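Long-range contact in MGS-M5 (Unidentified, PDB 4Q3N), which probably interconverts L-lactate and pyruvate with NAD as cofactor, as expected of an L-lactate dehydrogenase with a Rossmann-type nucleotide-binding domain: residues I245-N259 against V269-H283. Numbering follows the deposited sequence. Where two conformers were deposited one is given.
With ACT (acetate ion), chain F.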
loop_
_atom_site.group_PDB
_atom_site.type_symbol
_atom_site.label_atom_id
_atom_site.label_comp_id
_atom_site.label_asym_id
_atom_site.label_seq_id
_atom_site.Cartn_x
_atom_site.Cartn_y
_atom_site.Cartn_z
ATOM N N ILE A 245 -15.812 -5.759 2.903
ATOM C CA ILE A 245 -16.190 -6.950 3.686
ATOM C C ILE A 245 -14.993 -7.557 4.453
ATOM O O ILE A 245 -15.043 -7.733 5.665
ATOM C CB ILE A 245 -16.813 -8.045 2.765
ATOM C CG1 ILE A 245 -18.107 -7.507 2.151
ATOM C CG2 ILE A 245 -16.986 -9.382 3.597
ATOM C CD1 ILE A 245 -18.615 -8.366 0.920
ATOM N N PHE A 246 -13.890 -7.857 3.773
ATOM C CA PHE A 246 -12.795 -8.522 4.493
ATOM C C PHE A 246 -12.089 -7.586 5.503
ATOM O O PHE A 246 -11.531 -8.039 6.489
ATOM C CB PHE A 246 -11.774 -9.105 3.512
ATOM C CG PHE A 246 -12.268 -10.396 2.899
ATOM C CD1 PHE A 246 -13.105 -10.370 1.797
ATOM C CD2 PHE A 246 -12.001 -11.603 3.510
ATOM C CE1 PHE A 246 -13.631 -11.603 1.246
ATOM C CE2 PHE A 246 -12.502 -12.833 2.981
ATOM C CZ PHE A 246 -13.324 -12.822 1.864
ATOM N N ASN A 247 -12.108 -6.292 5.244
ATOM C CA ASN A 247 -11.517 -5.334 6.226
ATOM C C ASN A 247 -12.554 -4.847 7.237
ATOM O O ASN A 247 -12.262 -3.980 8.080
ATOM C CB ASN A 247 -10.885 -4.143 5.497
ATOM C CG ASN A 247 -9.664 -4.564 4.694
ATOM O OD1 ASN A 247 -8.807 -5.274 5.193
ATOM N ND2 ASN A 247 -9.608 -4.163 3.481
ATOM N N ASN A 248 -13.758 -5.428 7.142
ATOM C CA ASN A 248 -14.806 -5.171 8.135
ATOM C C ASN A 248 -15.070 -3.655 8.322
ATOM O O ASN A 248 -15.069 -3.131 9.467
ATOM C CB ASN A 248 -14.401 -5.794 9.496
ATOM C CG ASN A 248 -15.541 -5.808 10.481
ATOM O OD1 ASN A 248 -16.699 -5.871 10.057
ATOM N ND2 ASN A 248 -15.228 -5.797 11.827
ATOM N N GLU A 249 -15.266 -2.945 7.225
ATOM C CA GLU A 249 -15.114 -1.480 7.244
ATOM C C GLU A 249 -16.364 -0.744 7.723
ATOM O O GLU A 249 -16.224 0.350 8.204
ATOM C CB GLU A 249 -14.744 -0.955 5.832
ATOM C CG GLU A 249 -13.331 -1.319 5.426
ATOM C CD GLU A 249 -12.952 -0.795 4.052
ATOM O OE1 GLU A 249 -13.857 -0.423 3.248
ATOM O OE2 GLU A 249 -11.735 -0.800 3.774
ATOM N N ASN A 250 -17.569 -1.330 7.554
ATOM C CA ASN A 250 -18.830 -0.569 7.708
ATOM C C ASN A 250 -18.773 0.629 6.751
ATOM O O ASN A 250 -18.964 1.808 7.132
ATOM C CB ASN A 250 -19.047 -0.141 9.177
ATOM C CG ASN A 250 -19.473 -1.315 10.065
ATOM O OD1 ASN A 250 -20.406 -2.037 9.739
ATOM N ND2 ASN A 250 -18.778 -1.518 11.159
ATOM N N ARG A 251 -18.489 0.281 5.502
ATOM C CA ARG A 251 -18.338 1.209 4.382
ATOM C C ARG A 251 -19.679 1.347 3.659
ATOM O O ARG A 251 -20.370 0.361 3.464
ATOM C CB ARG A 251 -17.303 0.680 3.423
ATOM C CG ARG A 251 -16.797 1.702 2.381
ATOM C CD ARG A 251 -15.840 2.708 3.061
ATOM N NE ARG A 251 -15.360 3.655 2.063
ATOM C CZ ARG A 251 -14.249 4.377 2.168
ATOM N NH1 ARG A 251 -13.483 4.259 3.238
ATOM N NH2 ARG A 251 -13.892 5.203 1.174
ATOM N N ILE A 252 -20.023 2.548 3.231
ATOM C CA ILE A 252 -21.264 2.753 2.467
ATOM C C ILE A 252 -20.927 2.717 0.987
ATOM O O ILE A 252 -20.131 3.550 0.504
ATOM C CB ILE A 252 -21.929 4.090 2.799
ATOM C CG1 ILE A 252 -22.245 4.131 4.300
ATOM C CG2 ILE A 252 -23.206 4.274 1.919
ATOM C CD1 ILE A 252 -22.629 5.507 4.809
ATOM N N LEU A 253 -21.490 1.729 0.304
ATOM C CA LEU A 253 -21.362 1.573 -1.162
ATOM C C LEU A 253 -22.704 1.268 -1.810
ATOM O O LEU A 253 -23.510 0.541 -1.253
ATOM C CB LEU A 253 -20.415 0.415 -1.533
ATOM C CG LEU A 253 -18.959 0.604 -1.060
ATOM C CD1 LEU A 253 -18.227 -0.696 -1.185
ATOM C CD2 LEU A 253 -18.200 1.730 -1.856
ATOM N N PRO A 254 -22.927 1.790 -3.021
ATOM C CA PRO A 254 -24.175 1.477 -3.712
ATOM C C PRO A 254 -23.996 0.122 -4.357
ATOM O O PRO A 254 -23.041 -0.073 -5.112
ATOM C CB PRO A 254 -24.320 2.606 -4.725
ATOM C CG PRO A 254 -22.877 3.057 -5.009
ATOM C CD PRO A 254 -22.121 2.816 -3.707
ATOM N N ILE A 255 -24.857 -0.827 -3.986
ATOM C CA ILE A 255 -24.784 -2.201 -4.495
ATOM C C ILE A 255 -26.192 -2.696 -4.671
ATOM O O ILE A 255 -27.129 -2.043 -4.201
ATOM C CB ILE A 255 -24.038 -3.137 -3.517
ATOM C CG1 ILE A 255 -24.521 -2.898 -2.078
ATOM C CG2 ILE A 255 -22.558 -2.808 -3.509
ATOM C CD1 ILE A 255 -24.178 -4.041 -1.129
ATOM N N SER A 256 -26.349 -3.835 -5.358
ATOM C CA SER A 256 -27.631 -4.513 -5.460
ATOM C C SER A 256 -28.008 -5.159 -4.135
ATOM O O SER A 256 -27.308 -6.054 -3.672
ATOM C CB SER A 256 -27.618 -5.598 -6.552
ATOM O OG SER A 256 -27.344 -5.084 -7.840
ATOM N N VAL A 257 -29.130 -4.732 -3.553
ATOM C CA VAL A 257 -29.600 -5.286 -2.270
ATOM C C VAL A 257 -31.093 -5.418 -2.311
ATOM O O VAL A 257 -31.771 -4.746 -3.122
ATOM C CB VAL A 257 -29.225 -4.381 -1.067
ATOM C CG1 VAL A 257 -27.754 -4.513 -0.760
ATOM C CG2 VAL A 257 -29.601 -2.908 -1.367
ATOM N N LEU A 258 -31.623 -6.258 -1.430
ATOM C CA LEU A 258 -33.058 -6.480 -1.390
ATOM C C LEU A 258 -33.711 -5.272 -0.721
ATOM O O LEU A 258 -33.470 -5.029 0.479
ATOM C CB LEU A 258 -33.397 -7.751 -0.621
ATOM C CG LEU A 258 -34.896 -8.103 -0.588
ATOM C CD1 LEU A 258 -35.393 -8.593 -2.017
ATOM C CD2 LEU A 258 -35.234 -9.149 0.496
ATOM N N ASN A 259 -34.543 -4.533 -1.454
ATOM C CA ASN A 259 -35.170 -3.336 -0.860
ATOM C C ASN A 259 -35.901 -3.670 0.437
ATOM O O ASN A 259 -35.587 -3.121 1.501
ATOM C CB ASN A 259 -36.158 -2.663 -1.810
ATOM C CG ASN A 259 -36.825 -1.433 -1.153
ATOM O OD1 ASN A 259 -36.143 -0.605 -0.567
ATOM N ND2 ASN A 259 -38.149 -1.350 -1.209
ATOM N N VAL A 269 -37.501 -6.850 -4.702
ATOM C CA VAL A 269 -36.524 -6.705 -5.766
ATOM C C VAL A 269 -35.176 -6.437 -5.184
ATOM O O VAL A 269 -35.073 -5.803 -4.117
ATOM C CB VAL A 269 -36.807 -5.535 -6.724
ATOM C CG1 VAL A 269 -38.016 -5.809 -7.584
ATOM C CG2 VAL A 269 -36.988 -4.224 -5.953
ATOM N N TYR A 270 -34.135 -6.899 -5.876
ATOM C CA TYR A 270 -32.789 -6.451 -5.604
ATOM C C TYR A 270 -32.632 -5.248 -6.479
ATOM O O TYR A 270 -33.089 -5.261 -7.647
ATOM C CB TYR A 270 -31.754 -7.518 -5.934
ATOM C CG TYR A 270 -31.318 -8.329 -4.719
ATOM C CD1 TYR A 270 -32.176 -9.292 -4.158
ATOM C CD2 TYR A 270 -30.057 -8.133 -4.136
ATOM C CE1 TYR A 270 -31.782 -10.057 -3.057
ATOM C CE2 TYR A 270 -29.639 -8.916 -3.033
ATOM C CZ TYR A 270 -30.514 -9.853 -2.498
ATOM O OH TYR A 270 -30.135 -10.611 -1.413
ATOM N N ILE A 271 -32.032 -4.195 -5.935
ATOM C CA ILE A 271 -31.897 -2.947 -6.683
ATOM C C ILE A 271 -30.738 -2.121 -6.106
ATOM O O ILE A 271 -30.355 -2.324 -4.961
ATOM C CB ILE A 271 -33.258 -2.172 -6.641
ATOM C CG1 ILE A 271 -33.311 -1.026 -7.654
ATOM C CG2 ILE A 271 -33.592 -1.767 -5.201
ATOM C CD1 ILE A 271 -34.755 -0.428 -7.748
ATOM N N GLY A 272 -30.136 -1.260 -6.921
ATOM C CA GLY A 272 -28.928 -0.532 -6.527
ATOM C C GLY A 272 -29.266 0.564 -5.508
ATOM O O GLY A 272 -29.994 1.528 -5.814
ATOM N N LEU A 273 -28.795 0.374 -4.276
ATOM C CA LEU A 273 -29.019 1.316 -3.174
ATOM C C LEU A 273 -27.743 1.397 -2.345
ATOM O O LEU A 273 -26.986 0.432 -2.279
ATOM C CB LEU A 273 -30.205 0.870 -2.282
ATOM C CG LEU A 273 -31.559 0.762 -3.015
ATOM C CD1 LEU A 273 -32.569 0.004 -2.106
ATOM C CD2 LEU A 273 -32.112 2.173 -3.438
ATOM N N PRO A 274 -27.511 2.541 -1.684
ATOM C CA PRO A 274 -26.331 2.619 -0.810
ATOM C C PRO A 274 -26.515 1.689 0.403
ATOM O O PRO A 274 -27.571 1.658 1.019
ATOM C CB PRO A 274 -26.286 4.094 -0.395
ATOM C CG PRO A 274 -27.717 4.570 -0.473
ATOM C CD PRO A 274 -28.370 3.740 -1.601
ATOM N N ALA A 275 -25.491 0.930 0.736
ATOM C CA ALA A 275 -25.621 -0.005 1.837
ATOM C C ALA A 275 -24.325 -0.063 2.629
ATOM O O ALA A 275 -23.245 0.186 2.094
ATOM C CB ALA A 275 -26.021 -1.434 1.298
ATOM N N VAL A 276 -24.457 -0.398 3.909
ATOM C CA VAL A 276 -23.323 -0.518 4.797
ATOM C C VAL A 276 -22.798 -1.951 4.746
ATOM O O VAL A 276 -23.514 -2.892 5.127
ATOM C CB VAL A 276 -23.712 -0.147 6.267
ATOM C CG1 VAL A 276 -22.464 -0.256 7.172
ATOM C CG2 VAL A 276 -24.284 1.251 6.323
ATOM N N LEU A 277 -21.546 -2.109 4.325
ATOM C CA LEU A 277 -20.892 -3.432 4.235
ATOM C C LEU A 277 -19.850 -3.650 5.337
ATOM O O LEU A 277 -19.010 -2.779 5.587
ATOM C CB LEU A 277 -20.193 -3.585 2.896
ATOM C CG LEU A 277 -21.145 -3.771 1.704
ATOM C CD1 LEU A 277 -20.363 -3.640 0.385
ATOM C CD2 LEU A 277 -21.731 -5.183 1.806
ATOM N N ASN A 278 -19.860 -4.828 5.944
ATOM C CA ASN A 278 -18.820 -5.165 6.904
ATOM C C ASN A 278 -18.595 -6.688 6.774
ATOM O O ASN A 278 -19.057 -7.297 5.811
ATOM C CB ASN A 278 -19.224 -4.708 8.333
ATOM C CG ASN A 278 -20.433 -5.449 8.877
ATOM O OD1 ASN A 278 -20.665 -6.586 8.519
ATOM N ND2 ASN A 278 -21.210 -4.795 9.772
ATOM N N LYS A 279 -17.907 -7.310 7.718
ATOM C CA LYS A 279 -17.471 -8.706 7.557
ATOM C C LYS A 279 -18.638 -9.668 7.506
ATOM O O LYS A 279 -18.517 -10.814 7.061
ATOM C CB LYS A 279 -16.562 -9.129 8.725
ATOM C CG LYS A 279 -17.278 -9.257 10.054
ATOM C CD LYS A 279 -16.263 -9.631 11.152
ATOM C CE LYS A 279 -16.898 -9.504 12.524
ATOM N NZ LYS A 279 -17.982 -10.533 12.704
ATOM N N ASP A 280 -19.771 -9.200 7.984
ATOM C CA ASP A 280 -20.982 -10.073 8.066
ATOM C C ASP A 280 -21.889 -9.886 6.851
ATOM O O ASP A 280 -22.920 -10.557 6.756
ATOM C CB ASP A 280 -21.797 -9.766 9.319
ATOM C CG ASP A 280 -21.018 -10.019 10.595
ATOM O OD1 ASP A 280 -20.389 -11.096 10.680
ATOM O OD2 ASP A 280 -21.013 -9.119 11.474
ATOM N N GLY A 281 -21.508 -8.985 5.944
ATOM C CA GLY A 281 -22.324 -8.693 4.756
ATOM C C GLY A 281 -23.012 -7.323 4.871
ATOM O O GLY A 281 -22.380 -6.357 5.263
ATOM N N VAL A 282 -24.307 -7.244 4.587
ATOM C CA VAL A 282 -25.007 -5.962 4.592
ATOM C C VAL A 282 -25.528 -5.638 6.013
ATOM O O VAL A 282 -26.418 -6.302 6.509
ATOM C CB VAL A 282 -26.216 -5.963 3.601
ATOM C CG1 VAL A 282 -26.918 -4.599 3.641
ATOM C CG2 VAL A 282 -25.688 -6.224 2.195
ATOM N N HIS A 283 -24.968 -4.620 6.651
ATOM C CA HIS A 283 -25.428 -4.260 7.989
ATOM C C HIS A 283 -26.831 -3.635 7.928
ATOM O O HIS A 283 -27.749 -4.028 8.644
ATOM C CB HIS A 283 -24.434 -3.297 8.689
ATOM C CG HIS A 283 -24.897 -2.902 10.062
ATOM N ND1 HIS A 283 -25.709 -1.812 10.281
ATOM C CD2 HIS A 283 -24.710 -3.483 11.267
ATOM C CE1 HIS A 283 -26.023 -1.748 11.561
ATOM N NE2 HIS A 283 -25.420 -2.744 12.185
HETATM C C ACT F . -16.413 1.624 12.289
HETATM O O ACT F . -16.423 2.621 13.091
HETATM O OXT ACT F . -17.218 0.654 12.475
HETATM C CH3 ACT F . -15.445 1.560 11.142
#
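One face of the Tyr-270 ring is laid over the backbone of Val-257 and Leu-258: Leu-258 N sits 3.6 Å above the ring plane, over its centre, and Leu-258 CB makes a CH-pi contact over the face, 4.1 Å from the ring centroid of Tyr-270. Ser-256 O meets the same ring at its edge, in plane, while the Tyr-270 hydroxyl is bonded to Val-141 O. Cut back to an alanine here, the segment would probably lose the ring over the Val-257 to Leu-258 backbone and leave Val-141 O without its hydroxyl partner. At the far end two amides stand 79° apart: Asn-278 ND2 donates to Asn-250 OD1 at 2.9 Å, and this acceptor lies close to the amide plane of Asn-278. Asn-250 ND2 is hydrogen-bonded to an acetate ion, probably from the crystallisation liquor. Asn-248 OD1, with CG anti to the backbone N (chi1 -169°), accepts from Lys-279 N at 3.0 Å; its ND2 bonds Glu-29 of a neighbouring subunit. Between these ends Ile-255 CD1 meets Leu-277 CD2 tip to tip at 4.0 Å, and Ile-241 of helix 232-246 packs on both residues. Four hydrogen-bonded pairs, from Arg-251 with Leu-277 to Val-257 with Ile-271, set the antiparallel register. Asn-250 and Arg-251 both facing Leu-277 is a G1 beta bulge, and strands 251-258 and 270-278, their N-to-C directions 140° apart, form a twisted beta hairpin of the lactate/malate dehydrogenase C-terminal domain.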